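Local coordinates for glycosyl hydrolase family 2, TIM barrel domain protein (Faecalibacterium prausnitzii A2-165, PDB 6ED2) that acts as a gut bacterial beta-glucuronidase of glycoside hydrolase family 2, probably releasing glucuronic acid from glucuronide conjugates, at residues R321-D326 / T603-Q607; G499-G505 / M551-Y556; G537-L541 / R593-K599. One frame throughout, in Å; residues are numbered along the deposited sequence.

All three contacts join loops of the TIM barrel domain. Contacts 1 and 3 share the long connection between strand 574-580 and helix 610-621 and lie with centres about 12 Å apart; contact 1 ties it to the loop after strand 312-320, contact 3 to the loop after strand 531-535. Contact 1 is partly buried and dominated by salt bridges and charged hydrogen bonds. Contact 2, buried though farther from the chain centre, is mostly aromatic. Contact 3, also buried, mixes backbone bonds with charge. Contacts 2 and 3 touch: Tyr501 OH lies 2.8 Å from Lys599 NZ, probably hydrogen-bonded, and Trp552 packs on Asp539. Both also meet the fourth subunit.

Contact 1 (R321-D326 / T603-Q607); sequences RHEDAD and TRQRQ
Arg604 reaches across from a type I beta turn, Thr603 to Arg606, into a salt-bridge network with Asp324 and Asp326, joining two loops of the TIM barrel that follow strands 312-320 and 574-580. Its CB points at the 321-326 loop, and with CG set anti to the backbone N (chi1 -162°) and an extended chain beyond, the arginine runs straight in between the two aspartates. CG passes near both carboxylates, and CD lies close to Asp326 OD1. Arg604 NE gives a nearly linear bond to Asp324 OD2, 2.8 Å at 172°, while Arg604 NH2 bonds to Asp324 OD1 at 2.9 Å. The grip is therefore side-on, one nitrogen to each oxygen, with OD1 approached from above the carboxylate plane. CZ lies beneath the carbonyl of Ala325, whose O stands over one face of the guanidinium. At the remaining tip, Arg604 NH1 makes a weak bond to Asp326 OD1 (3.1 Å), and that carboxylate stands almost perpendicular to the guanidinium. Tyr193 OH is a further partner of NH2. The other oxygen of Asp326, OD2, uses its syn lone pair to take a bond from Gln605 NE2 at 2.8 Å, and Asp326 also packs against Gln605 of the second subunit. Arg606 addresses the backbone instead: its NH2 meets Asp324 O head-on at 3.0 Å. Asp340 pairs with both Arg606 NE and Arg321 NH2. A water links Asp324 OD2 to Arg606 NH1, which also donates to Arg604 O at 2.8 Å.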
ATOM      1  N   ARG A 321      14.379  -8.425  18.832  1.00 29.48           N
ATOM      2  CA  ARG A 321      14.525  -7.107  18.257  1.00 26.28           C
ATOM      3  C   ARG A 321      15.638  -7.093  17.214  1.00 30.84           C
ATOM      4  O   ARG A 321      16.219  -8.129  16.850  1.00 28.70           O
ATOM      5  CB  ARG A 321      14.788  -6.097  19.374  1.00 26.42           C
ATOM      6  CG  ARG A 321      13.567  -5.818  20.255  1.00 24.88           C
ATOM      7  CD  ARG A 321      13.866  -4.697  21.252  1.00 28.50           C
ATOM      8  NE  ARG A 321      14.303  -3.518  20.513  1.00 37.39           N
ATOM      9  CZ  ARG A 321      13.484  -2.576  20.067  1.00 30.50           C
ATOM     10  NH1 ARG A 321      12.185  -2.657  20.330  1.00 31.86           N
ATOM     11  NH2 ARG A 321      13.961  -1.569  19.351  1.00 32.60           N
ATOM     12  N   HIS A 322      15.923  -5.896  16.719  1.00 26.72           N
ATOM     13  CA  HIS A 322      17.108  -5.613  15.935  1.00 25.52           C
ATOM     14  C   HIS A 322      17.473  -4.161  16.194  1.00 27.83           C
ATOM     15  O   HIS A 322      16.616  -3.340  16.541  1.00 27.64           O
ATOM     16  CB  HIS A 322      16.895  -5.849  14.428  1.00 25.42           C
ATOM     17  CG  HIS A 322      17.482  -7.140  13.918  1.00 35.46           C
ATOM     18  ND1 HIS A 322      18.826  -7.448  14.021  1.00 28.63           N
ATOM     19  CD2 HIS A 322      16.900  -8.202  13.299  1.00 29.88           C
ATOM     20  CE1 HIS A 322      19.042  -8.644  13.499  1.00 26.95           C
ATOM     21  NE2 HIS A 322      17.890  -9.121  13.053  1.00 28.09           N
ATOM     22  N   GLU A 323      18.753  -3.850  16.051  1.00 24.82           N
ATOM     23  CA  GLU A 323      19.163  -2.453  15.947  1.00 27.04           C
ATOM     24  C   GLU A 323      19.057  -2.121  14.463  1.00 27.57           C
ATOM     25  O   GLU A 323      19.963  -2.387  13.671  1.00 25.37           O
ATOM     26  CB  GLU A 323      20.561  -2.238  16.509  1.00 24.64           C
ATOM     27  CG  GLU A 323      20.620  -2.243  18.025  1.00 25.26           C
ATOM     28  CD  GLU A 323      22.026  -1.934  18.534  1.00 28.43           C
ATOM     29  OE1 GLU A 323      22.976  -2.666  18.148  1.00 28.92           O
ATOM     30  OE2 GLU A 323      22.183  -0.952  19.294  1.00 25.44           O
ATOM     31  N   ASP A 324      17.902  -1.585  14.076  1.00 23.26           N
ATOM     32  CA  ASP A 324      17.579  -1.422  12.667  1.00 25.91           C
ATOM     33  C   ASP A 324      16.523  -0.332  12.551  1.00 26.42           C
ATOM     34  O   ASP A 324      15.556  -0.329  13.320  1.00 26.18           O
ATOM     35  CB  ASP A 324      17.068  -2.755  12.081  1.00 21.75           C
ATOM     36  CG  ASP A 324      16.461  -2.601  10.692  1.00 27.25           C
ATOM     37  OD1 ASP A 324      17.128  -2.983   9.708  1.00 23.53           O
ATOM     38  OD2 ASP A 324      15.304  -2.117  10.584  1.00 28.12           O
ATOM     39  N   ALA A 325      16.714   0.587  11.606  1.00 23.44           N
ATOM     40  CA  ALA A 325      15.722   1.618  11.314  1.00 29.26           C
ATOM     41  C   ALA A 325      15.997   2.148   9.915  1.00 27.01           C
ATOM     42  O   ALA A 325      17.045   1.872   9.325  1.00 25.35           O
ATOM     43  CB  ALA A 325      15.744   2.750  12.358  1.00 20.16           C
ATOM     44  N   ASP A 326      15.039   2.916   9.386  1.00 27.46           N
ATOM     45  CA  ASP A 326      15.225   3.548   8.077  1.00 27.38           C
ATOM     46  C   ASP A 326      16.460   4.445   8.063  1.00 23.91           C
ATOM     47  O   ASP A 326      16.813   5.064   9.071  1.00 22.50           O
ATOM     48  CB  ASP A 326      13.995   4.373   7.688  1.00 27.80           C
ATOM     49  CG  ASP A 326      12.806   3.499   7.265  1.00 31.57           C
ATOM     50  OD1 ASP A 326      13.025   2.395   6.713  1.00 30.26           O
ATOM     51  OD2 ASP A 326      11.647   3.927   7.476  1.00 33.89           O
ATOM     52  N   THR A 603       5.560  -1.853  11.932  1.00 22.49           N
ATOM     53  CA  THR A 603       6.308  -1.512  10.732  1.00 21.48           C
ATOM     54  C   THR A 603       7.687  -0.970  11.118  1.00 22.78           C
ATOM     55  O   THR A 603       7.950  -0.623  12.270  1.00 20.56           O
ATOM     56  CB  THR A 603       5.572  -0.452   9.908  1.00 26.10           C
ATOM     57  OG1 THR A 603       5.547   0.770  10.659  1.00 23.11           O
ATOM     58  CG2 THR A 603       4.136  -0.883   9.572  1.00 22.19           C
ATOM     59  N   ARG A 604       8.563  -0.864  10.124  1.00 22.31           N
ATOM     60  CA  ARG A 604       9.884  -0.303  10.362  1.00 24.12           C
ATOM     61  C   ARG A 604       9.807   1.167  10.779  1.00 30.78           C
ATOM     62  O   ARG A 604      10.722   1.673  11.440  1.00 28.23           O
ATOM     63  CB  ARG A 604      10.739  -0.470   9.101  1.00 22.36           C
ATOM     64  CG  ARG A 604      12.228  -0.324   9.350  1.00 24.58           C
ATOM     65  CD  ARG A 604      13.005  -0.390   8.059  1.00 25.38           C
ATOM     66  NE  ARG A 604      14.404  -0.752   8.277  1.00 26.20           N
ATOM     67  CZ  ARG A 604      15.386  -0.480   7.430  1.00 25.78           C
ATOM     68  NH1 ARG A 604      15.128   0.199   6.316  1.00 26.65           N
ATOM     69  NH2 ARG A 604      16.624  -0.892   7.690  1.00 22.94           N
ATOM     70  N   GLN A 605       8.742   1.870  10.379  1.00 23.28           N
ATOM     71  CA  GLN A 605       8.466   3.245  10.776  1.00 25.84           C
ATOM     72  C   GLN A 605       7.774   3.324  12.129  1.00 28.30           C
ATOM     73  O   GLN A 605       7.335   4.408  12.538  1.00 25.43           O
ATOM     74  CB  GLN A 605       7.608   3.930   9.704  1.00 24.42           C
ATOM     75  CG  GLN A 605       8.298   3.995   8.336  1.00 29.26           C
ATOM     76  CD  GLN A 605       8.340   2.652   7.591  1.00 28.08           C
ATOM     77  OE1 GLN A 605       7.406   1.855   7.680  1.00 28.83           O
ATOM     78  NE2 GLN A 605       9.435   2.400   6.859  1.00 23.11           N
ATOM     79  N   ARG A 606       7.625   2.180  12.798  1.00 23.30           N
ATOM     80  CA  ARG A 606       7.212   2.116  14.194  1.00 23.20           C
ATOM     81  C   ARG A 606       5.728   2.413  14.359  1.00 26.33           C
ATOM     82  O   ARG A 606       5.317   3.095  15.301  1.00 26.59           O
ATOM     83  CB  ARG A 606       8.049   3.043  15.067  1.00 22.71           C
ATOM     84  CG  ARG A 606       9.248   2.360  15.676  1.00 32.06           C
ATOM     85  CD  ARG A 606      10.139   1.672  14.650  1.00 27.38           C
ATOM     86  NE  ARG A 606      11.336   1.146  15.296  1.00 28.64           N
ATOM     87  CZ  ARG A 606      12.306   0.479  14.675  1.00 29.40           C
ATOM     88  NH1 ARG A 606      12.245   0.251  13.369  1.00 22.02           N
ATOM     89  NH2 ARG A 606      13.351   0.042  15.372  1.00 32.28           N
ATOM     90  N   GLN A 607       4.916   1.881  13.447  1.00 23.31           N
ATOM     91  CA  GLN A 607       3.479   1.908  13.636  1.00 28.84           C
ATOM     92  C   GLN A 607       2.947   0.482  13.727  1.00 26.08           C
ATOM     93  O   GLN A 607       3.533  -0.435  13.155  1.00 30.19           O
ATOM     94  CB  GLN A 607       2.773   2.656  12.494  1.00 26.71           C
ATOM     95  CG  GLN A 607       3.250   4.067  12.310  1.00 22.91           C
ATOM     96  CD  GLN A 607       2.948   4.965  13.513  1.00 29.00           C
ATOM     97  OE1 GLN A 607       2.118   4.635  14.373  1.00 26.39           O
ATOM     98  NE2 GLN A 607       3.629   6.116  13.571  1.00 25.32           N
TER
HETATM   99  O   HOH W   1      13.273  -2.365  12.360  1.00 24.64           O
HETATM  100  O   HOH W   2      12.844   3.583  10.707  1.00 32.13           O

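Contact 2 (G499-G505 / M551-Y556); sequences GWYVLGG and MWSAEY
The Trp500 indole turns an edge to the face of Trp552, its CH2 lying over the rim of that ring; this T-shaped pair has centroids 5.1 Å apart and planes at 67°. Met551 comes to Trp500 obliquely, with CE 3.4 Å from Trp500 CE3 and the sulfur set obliquely to the six-membered ring, 5.3 Å from Met551 SD to the Trp500 centroid, a Met-aromatic contact. The same methionine sets its CG over the rim of one face of Tyr556, while Gly499 O and Gly505 O lie in plane at the tyrosine's edge. Tyr556 extends to them because its CG is anti to the backbone N (chi1 -168°). Its hydroxyl donates to Gly499 O, in a bond modelled so short that its exact length is doubtful, and Tyr556 OH accepts from Gly505 N at 3.1 Å, clasping both ends of the 499-505 loop. A phenylalanine here would probably keep the ring packing but leave Gly499 O and Gly505 N without their shared partner. Between those ends, Gly504 has no room for a side chain, which would run into Met551 CE. Trp552 NE1 donates to Ile591 O of the fourth subunit, which also packs on Trp500 and Met551. Tyr556 belongs to the first turn of helix 554-570, N-capped by Ser553 OG; the contact thus fastens this helix start to the loop joining strand 492-495 to helix 508-525, where Leu508 meets Tyr556.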
ATOM      1  N   GLY A 499       3.744 -23.725  10.526  1.00 31.29           N
ATOM      2  CA  GLY A 499       2.697 -22.961   9.886  1.00 32.56           C
ATOM      3  C   GLY A 499       3.215 -21.839   9.024  1.00 35.40           C
ATOM      4  O   GLY A 499       2.413 -21.173   8.359  1.00 33.64           O
ATOM      5  N   TRP A 500       4.528 -21.604   9.021  1.00 29.67           N
ATOM      6  CA  TRP A 500       5.145 -20.708   8.054  1.00 27.47           C
ATOM      7  C   TRP A 500       6.157 -21.466   7.193  1.00 33.13           C
ATOM      8  O   TRP A 500       5.835 -21.871   6.071  1.00 33.30           O
ATOM      9  CB  TRP A 500       5.811 -19.517   8.756  1.00 28.85           C
ATOM     10  CG  TRP A 500       6.317 -18.507   7.757  1.00 28.28           C
ATOM     11  CD1 TRP A 500       7.617 -18.206   7.482  1.00 26.76           C
ATOM     12  CD2 TRP A 500       5.521 -17.711   6.870  1.00 28.24           C
ATOM     13  NE1 TRP A 500       7.685 -17.262   6.485  1.00 28.88           N
ATOM     14  CE2 TRP A 500       6.408 -16.942   6.091  1.00 31.38           C
ATOM     15  CE3 TRP A 500       4.138 -17.566   6.666  1.00 34.28           C
ATOM     16  CZ2 TRP A 500       5.959 -16.035   5.114  1.00 29.83           C
ATOM     17  CZ3 TRP A 500       3.691 -16.652   5.694  1.00 28.74           C
ATOM     18  CH2 TRP A 500       4.603 -15.910   4.934  1.00 28.55           C
ATOM     19  N   TYR A 501       7.383 -21.678   7.699  1.00 31.44           N
ATOM     20  CA  TYR A 501       8.380 -22.394   6.901  1.00 35.25           C
ATOM     21  C   TYR A 501       8.051 -23.871   6.759  1.00 36.50           C
ATOM     22  O   TYR A 501       8.504 -24.505   5.799  1.00 38.48           O
ATOM     23  CB  TYR A 501       9.777 -22.257   7.508  1.00 29.13           C
ATOM     24  CG  TYR A 501      10.317 -20.857   7.474  1.00 33.25           C
ATOM     25  CD1 TYR A 501      10.448 -20.176   6.270  1.00 30.57           C
ATOM     26  CD2 TYR A 501      10.701 -20.213   8.643  1.00 32.21           C
ATOM     27  CE1 TYR A 501      10.957 -18.884   6.230  1.00 32.28           C
ATOM     28  CE2 TYR A 501      11.206 -18.925   8.621  1.00 31.24           C
ATOM     29  CZ  TYR A 501      11.329 -18.265   7.417  1.00 35.01           C
ATOM     30  OH  TYR A 501      11.830 -16.980   7.391  1.00 38.51           O
ATOM     31  N   VAL A 502       7.278 -24.424   7.686  1.00 34.68           N
ATOM     32  CA  VAL A 502       7.016 -25.854   7.771  1.00 36.95           C
ATOM     33  C   VAL A 502       5.507 -26.031   7.827  1.00 40.94           C
ATOM     34  O   VAL A 502       4.864 -25.561   8.778  1.00 36.75           O
ATOM     35  CB  VAL A 502       7.687 -26.477   9.009  1.00 40.89           C
ATOM     36  CG1 VAL A 502       7.094 -27.835   9.335  1.00 41.02           C
ATOM     37  CG2 VAL A 502       9.203 -26.566   8.814  1.00 42.04           C
ATOM     38  N   LEU A 503       4.941 -26.677   6.796  1.00 37.05           N
ATOM     39  CA  LEU A 503       3.525 -27.047   6.766  1.00 34.03           C
ATOM     40  C   LEU A 503       2.618 -25.820   6.757  1.00 40.62           C
ATOM     41  O   LEU A 503       1.599 -25.772   7.453  1.00 37.06           O
ATOM     42  CB  LEU A 503       3.166 -27.966   7.935  1.00 36.37           C
ATOM     43  CG  LEU A 503       3.661 -29.409   7.864  1.00 42.19           C
ATOM     44  CD1 LEU A 503       3.830 -29.988   9.257  1.00 35.71           C
ATOM     45  CD2 LEU A 503       2.699 -30.241   7.057  1.00 40.23           C
ATOM     46  N   GLY A 504       2.985 -24.816   5.963  1.00 44.35           N
ATOM     47  CA  GLY A 504       2.197 -23.599   5.882  1.00 46.63           C
ATOM     48  C   GLY A 504       1.087 -23.686   4.846  1.00 49.33           C
ATOM     49  O   GLY A 504       1.189 -24.413   3.862  1.00 56.70           O
ATOM     50  N   GLY A 505       0.009 -22.937   5.091  1.00 47.30           N
ATOM     51  CA  GLY A 505      -1.014 -22.724   4.082  1.00 47.33           C
ATOM     52  C   GLY A 505      -2.396 -23.162   4.504  1.00 49.59           C
ATOM     53  O   GLY A 505      -2.828 -22.883   5.630  1.00 51.68           O
ATOM     54  N   MET A 551      -1.266 -16.970   3.211  1.00 30.11           N
ATOM     55  CA  MET A 551       0.044 -16.610   3.730  1.00 31.22           C
ATOM     56  C   MET A 551       0.453 -15.257   3.165  1.00 28.00           C
ATOM     57  O   MET A 551       0.266 -15.001   1.970  1.00 27.51           O
ATOM     58  CB  MET A 551       1.071 -17.685   3.364  1.00 29.50           C
ATOM     59  CG  MET A 551       0.822 -19.026   4.056  1.00 34.26           C
ATOM     60  SD  MET A 551       1.919 -20.299   3.402  1.00 34.06           S
ATOM     61  CE  MET A 551       3.364 -20.076   4.441  1.00 30.26           C
ATOM     62  N   TRP A 552       0.949 -14.387   4.059  1.00 25.57           N
ATOM     63  CA  TRP A 552       1.360 -12.992   3.847  1.00 29.71           C
ATOM     64  C   TRP A 552       0.268 -11.977   4.210  1.00 31.67           C
ATOM     65  O   TRP A 552       0.551 -10.774   4.257  1.00 38.51           O
ATOM     66  CB  TRP A 552       1.848 -12.733   2.411  1.00 24.57           C
ATOM     67  CG  TRP A 552       3.279 -13.161   2.182  1.00 33.48           C
ATOM     68  CD1 TRP A 552       3.711 -14.379   1.714  1.00 31.16           C
ATOM     69  CD2 TRP A 552       4.464 -12.379   2.415  1.00 29.73           C
ATOM     70  NE1 TRP A 552       5.088 -14.396   1.637  1.00 34.44           N
ATOM     71  CE2 TRP A 552       5.575 -13.185   2.066  1.00 32.80           C
ATOM     72  CE3 TRP A 552       4.694 -11.083   2.893  1.00 30.99           C
ATOM     73  CZ2 TRP A 552       6.900 -12.731   2.174  1.00 32.58           C
ATOM     74  CZ3 TRP A 552       6.024 -10.626   2.990  1.00 32.48           C
ATOM     75  CH2 TRP A 552       7.099 -11.452   2.638  1.00 32.31           C
ATOM     76  N   SER A 553      -0.956 -12.429   4.500  1.00 28.84           N
ATOM     77  CA  SER A 553      -2.059 -11.550   4.893  1.00 27.78           C
ATOM     78  C   SER A 553      -2.132 -11.362   6.409  1.00 28.97           C
ATOM     79  O   SER A 553      -1.657 -12.193   7.197  1.00 27.41           O
ATOM     80  CB  SER A 553      -3.400 -12.110   4.419  1.00 25.47           C
ATOM     81  OG  SER A 553      -3.737 -13.239   5.219  1.00 26.98           O
ATOM     82  N   ALA A 554      -2.783 -10.260   6.809  1.00 27.59           N
ATOM     83  CA  ALA A 554      -3.026 -10.008   8.229  1.00 29.43           C
ATOM     84  C   ALA A 554      -3.820 -11.144   8.856  1.00 29.39           C
ATOM     85  O   ALA A 554      -3.536 -11.561   9.988  1.00 27.97           O
ATOM     86  CB  ALA A 554      -3.769  -8.684   8.418  1.00 27.44           C
ATOM     87  N   GLU A 555      -4.815 -11.658   8.126  1.00 24.93           N
ATOM     88  CA  GLU A 555      -5.639 -12.750   8.623  1.00 24.06           C
ATOM     89  C   GLU A 555      -4.799 -13.982   8.922  1.00 27.56           C
ATOM     90  O   GLU A 555      -4.970 -14.624   9.964  1.00 28.53           O
ATOM     91  CB  GLU A 555      -6.720 -13.097   7.601  1.00 26.07           C
ATOM     92  CG  GLU A 555      -7.915 -12.161   7.636  1.00 31.12           C
ATOM     93  CD  GLU A 555      -7.623 -10.813   6.988  1.00 32.71           C
ATOM     94  OE1 GLU A 555      -6.582 -10.682   6.282  1.00 30.71           O
ATOM     95  OE2 GLU A 555      -8.453  -9.892   7.182  1.00 35.15           O
ATOM     96  N   TYR A 556      -3.917 -14.354   7.990  1.00 30.27           N
ATOM     97  CA  TYR A 556      -3.089 -15.525   8.206  1.00 25.85           C
ATOM     98  C   TYR A 556      -2.238 -15.345   9.456  1.00 25.68           C
ATOM     99  O   TYR A 556      -2.198 -16.225  10.322  1.00 28.89           O
ATOM    100  CB  TYR A 556      -2.215 -15.802   6.975  1.00 26.92           C
ATOM    101  CG  TYR A 556      -1.579 -17.170   7.059  1.00 31.91           C
ATOM    102  CD1 TYR A 556      -2.290 -18.309   6.688  1.00 31.91           C
ATOM    103  CD2 TYR A 556      -0.297 -17.334   7.588  1.00 27.97           C
ATOM    104  CE1 TYR A 556      -1.731 -19.566   6.800  1.00 35.42           C
ATOM    105  CE2 TYR A 556       0.271 -18.579   7.700  1.00 29.11           C
ATOM    106  CZ  TYR A 556      -0.447 -19.697   7.306  1.00 37.42           C
ATOM    107  OH  TYR A 556       0.109 -20.950   7.428  1.00 32.31           O
TER

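Contact 3 (G537-L541 / R593-K599); sequences GTDNL and RVDGNKK. With FMT (formic acid), chain G.
Asp539, Lys598 and Lys599 carry this contact, the carboxylate of Asp539 being shared between the backbone N-H of Lys598 and the ammonium of Lys599. Asp539 OD1 accepts from the backbone N of Lys598 at 2.8 Å, on its anti side, whereas OD2 receives Lys599 NZ on its syn side, also at 2.8 Å. Neither donor lies in the carboxylate plane; each is nearly 30° out of it. Two waters add to the grip: one links OD1 to Val594 N and Gly596 O, the other links OD2 to Arg593 NH1. That arginine stands at a long 3.9 Å from Asp539 OD2 to Arg593 NH1, with the oxygen well out of the guanidinium plane, so their direct interaction is one of charge only, no N-H pointing at the oxygen, and its NH2 forms a salt bridge with Asp189.

Lys598 O accepts from Asn540 N at 2.9 Å, the donor standing above the carbonyl plane. The Lys598 side chain bends at chi2 and chi4, presenting CG and CE to Leu541 CD2 before NZ returns to donate to Val594 O. Leu541 also packs against Leu541 of the fourth subunit. The chain of Lys599 lies along Gly537 to Asp539, and its final torsion (chi4 62°) brings NZ between Asp539 OD2 and a bound formate, probably taken up from the crystallisation liquor.

Formate O1 is held by Lys599 NZ at 2.8 Å and by Asn597 ND2 at 3.0 Å, while Arg593 NH2 is near O2. Asn597 OD1 meanwhile accepts from Lys599 N in an Asx turn, which holds the Asn597 amide and probably helps to place its ND2 toward the formate. Asn597 and Lys599 fit the Asn-x-Lys motif of family 2 beta-glucuronidases, and the formate probably marks where the carboxylate of glucuronic acid would bind.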
ATOM      1  N   GLY A 537       6.442 -16.534  14.005  1.00 27.20           N
ATOM      2  CA  GLY A 537       5.764 -15.480  13.280  1.00 29.60           C
ATOM      3  C   GLY A 537       5.674 -15.725  11.783  1.00 34.56           C
ATOM      4  O   GLY A 537       6.186 -16.728  11.270  1.00 28.25           O
ATOM      5  N   THR A 538       5.011 -14.821  11.064  1.00 27.84           N
ATOM      6  CA  THR A 538       4.875 -14.943   9.623  1.00 26.31           C
ATOM      7  C   THR A 538       5.112 -13.577   9.008  1.00 31.67           C
ATOM      8  O   THR A 538       4.804 -12.545   9.611  1.00 27.31           O
ATOM      9  CB  THR A 538       3.482 -15.455   9.172  1.00 29.57           C
ATOM     10  OG1 THR A 538       2.489 -14.433   9.359  1.00 26.95           O
ATOM     11  CG2 THR A 538       3.075 -16.712   9.914  1.00 29.71           C
ATOM     12  N   ASP A 539       5.661 -13.583   7.802  1.00 28.94           N
ATOM     13  CA  ASP A 539       5.755 -12.349   7.054  1.00 28.33           C
ATOM     14  C   ASP A 539       4.342 -11.910   6.697  1.00 31.52           C
ATOM     15  O   ASP A 539       3.522 -12.722   6.251  1.00 29.72           O
ATOM     16  CB  ASP A 539       6.598 -12.548   5.794  1.00 28.41           C
ATOM     17  CG  ASP A 539       8.070 -12.731   6.094  1.00 29.67           C
ATOM     18  OD1 ASP A 539       8.843 -11.753   6.004  1.00 32.40           O
ATOM     19  OD2 ASP A 539       8.469 -13.867   6.407  1.00 34.51           O
ATOM     20  N   ASN A 540       4.042 -10.639   6.920  1.00 27.03           N
ATOM     21  CA  ASN A 540       2.758 -10.110   6.480  1.00 33.17           C
ATOM     22  C   ASN A 540       2.917  -8.613   6.272  1.00 32.43           C
ATOM     23  O   ASN A 540       3.518  -7.931   7.111  1.00 32.93           O
ATOM     24  CB  ASN A 540       1.642 -10.444   7.489  1.00 32.91           C
ATOM     25  CG  ASN A 540       1.846  -9.780   8.850  1.00 33.82           C
ATOM     26  OD1 ASN A 540       1.188  -8.783   9.169  1.00 32.99           O
ATOM     27  ND2 ASN A 540       2.744 -10.335   9.658  1.00 29.00           N
ATOM     28  N   LEU A 541       2.432  -8.123   5.133  1.00 30.90           N
ATOM     29  CA  LEU A 541       2.496  -6.702   4.812  1.00 32.23           C
ATOM     30  C   LEU A 541       1.352  -5.944   5.459  1.00 34.62           C
ATOM     31  O   LEU A 541       0.205  -6.405   5.460  1.00 33.44           O
ATOM     32  CB  LEU A 541       2.433  -6.484   3.302  1.00 35.54           C
ATOM     33  CG  LEU A 541       3.493  -7.229   2.498  1.00 36.83           C
ATOM     34  CD1 LEU A 541       3.182  -7.101   1.019  1.00 36.00           C
ATOM     35  CD2 LEU A 541       4.860  -6.666   2.833  1.00 32.98           C
ATOM     36  N   ARG A 593      12.338 -12.265   0.419  1.00 34.65           N
ATOM     37  CA  ARG A 593      12.410 -11.099   1.292  1.00 34.69           C
ATOM     38  C   ARG A 593      11.844  -9.895   0.536  1.00 34.66           C
ATOM     39  O   ARG A 593      12.489  -9.342  -0.364  1.00 31.31           O
ATOM     40  CB  ARG A 593      13.849 -10.883   1.758  1.00 31.09           C
ATOM     41  CG  ARG A 593      14.312 -11.932   2.779  1.00 31.71           C
ATOM     42  CD  ARG A 593      13.564 -11.754   4.113  1.00 40.87           C
ATOM     43  NE  ARG A 593      13.863 -12.802   5.097  1.00 43.26           N
ATOM     44  CZ  ARG A 593      13.059 -13.833   5.346  1.00 43.85           C
ATOM     45  NH1 ARG A 593      11.912 -13.953   4.669  1.00 40.18           N
ATOM     46  NH2 ARG A 593      13.391 -14.744   6.262  1.00 38.01           N
ATOM     47  N   VAL A 594      10.628  -9.498   0.901  1.00 31.42           N
ATOM     48  CA  VAL A 594       9.956  -8.376   0.260  1.00 30.28           C
ATOM     49  C   VAL A 594      10.469  -7.085   0.888  1.00 31.92           C
ATOM     50  O   VAL A 594       9.868  -6.561   1.836  1.00 27.07           O
ATOM     51  CB  VAL A 594       8.429  -8.521   0.391  1.00 32.99           C
ATOM     52  CG1 VAL A 594       7.711  -7.351  -0.272  1.00 31.67           C
ATOM     53  CG2 VAL A 594       7.975  -9.853  -0.229  1.00 27.09           C
ATOM     54  N   ASP A 595      11.595  -6.581   0.372  1.00 33.85           N
ATOM     55  CA  ASP A 595      12.333  -5.465   0.975  1.00 35.31           C
ATOM     56  C   ASP A 595      12.586  -5.729   2.466  1.00 35.53           C
ATOM     57  O   ASP A 595      12.036  -5.078   3.357  1.00 35.47           O
ATOM     58  CB  ASP A 595      11.591  -4.138   0.770  1.00 31.39           C
ATOM     59  CG  ASP A 595      12.419  -2.923   1.217  1.00 40.51           C
ATOM     60  OD1 ASP A 595      13.652  -3.075   1.438  1.00 39.34           O
ATOM     61  OD2 ASP A 595      11.835  -1.817   1.345  1.00 43.31           O
ATOM     62  N   GLY A 596      13.419  -6.723   2.713  1.00 32.80           N
ATOM     63  CA  GLY A 596      13.723  -7.092   4.077  1.00 32.93           C
ATOM     64  C   GLY A 596      12.697  -8.054   4.644  1.00 35.75           C
ATOM     65  O   GLY A 596      11.879  -8.658   3.936  1.00 33.51           O
ATOM     66  N   ASN A 597      12.751  -8.185   5.965  1.00 31.51           N
ATOM     67  CA  ASN A 597      11.955  -9.154   6.701  1.00 29.61           C
ATOM     68  C   ASN A 597      10.666  -8.483   7.138  1.00 28.53           C
ATOM     69  O   ASN A 597      10.703  -7.375   7.676  1.00 27.88           O
ATOM     70  CB  ASN A 597      12.745  -9.654   7.915  1.00 29.05           C
ATOM     71  CG  ASN A 597      12.050 -10.796   8.659  1.00 31.11           C
ATOM     72  OD1 ASN A 597      10.928 -10.648   9.150  1.00 33.62           O
ATOM     73  ND2 ASN A 597      12.737 -11.929   8.778  1.00 29.42           N
ATOM     74  N   LYS A 598       9.533  -9.153   6.921  1.00 26.10           N
ATOM     75  CA  LYS A 598       8.225  -8.546   7.153  1.00 27.60           C
ATOM     76  C   LYS A 598       7.448  -9.263   8.255  1.00 28.24           C
ATOM     77  O   LYS A 598       6.214  -9.272   8.257  1.00 24.56           O
ATOM     78  CB  LYS A 598       7.421  -8.501   5.856  1.00 25.87           C
ATOM     79  CG  LYS A 598       7.951  -7.452   4.873  1.00 29.72           C
ATOM     80  CD  LYS A 598       7.860  -6.055   5.494  1.00 30.90           C
ATOM     81  CE  LYS A 598       7.982  -4.932   4.458  1.00 27.91           C
ATOM     82  NZ  LYS A 598       9.373  -4.739   3.961  1.00 28.35           N
ATOM     83  N   LYS A 599       8.155  -9.862   9.207  1.00 24.27           N
ATOM     84  CA  LYS A 599       7.515 -10.463  10.366  1.00 28.78           C
ATOM     85  C   LYS A 599       7.328  -9.459  11.508  1.00 28.78           C
ATOM     86  O   LYS A 599       6.944  -9.855  12.614  1.00 24.81           O
ATOM     87  CB  LYS A 599       8.322 -11.682  10.829  1.00 30.50           C
ATOM     88  CG  LYS A 599       8.490 -12.775   9.745  1.00 26.39           C
ATOM     89  CD  LYS A 599       8.787 -14.149  10.383  1.00 29.96           C
ATOM     90  CE  LYS A 599       8.899 -15.291   9.349  1.00 31.84           C
ATOM     91  NZ  LYS A 599      10.001 -15.146   8.342  1.00 28.09           N
TER
HETATM   92  C   FMT G 706      12.771 -15.586   9.985  1.00 41.77           C
HETATM   93  O1  FMT G 706      12.130 -14.542  10.093  1.00 37.47           O
HETATM   94  O2  FMT G 706      13.700 -15.720   9.186  1.00 56.23           O
HETATM   95  O   HOH W   3       9.813 -10.353   3.661  1.00 32.55           O
HETATM   96  O   HOH W   4       9.627 -15.863   4.949  1.00 32.91           O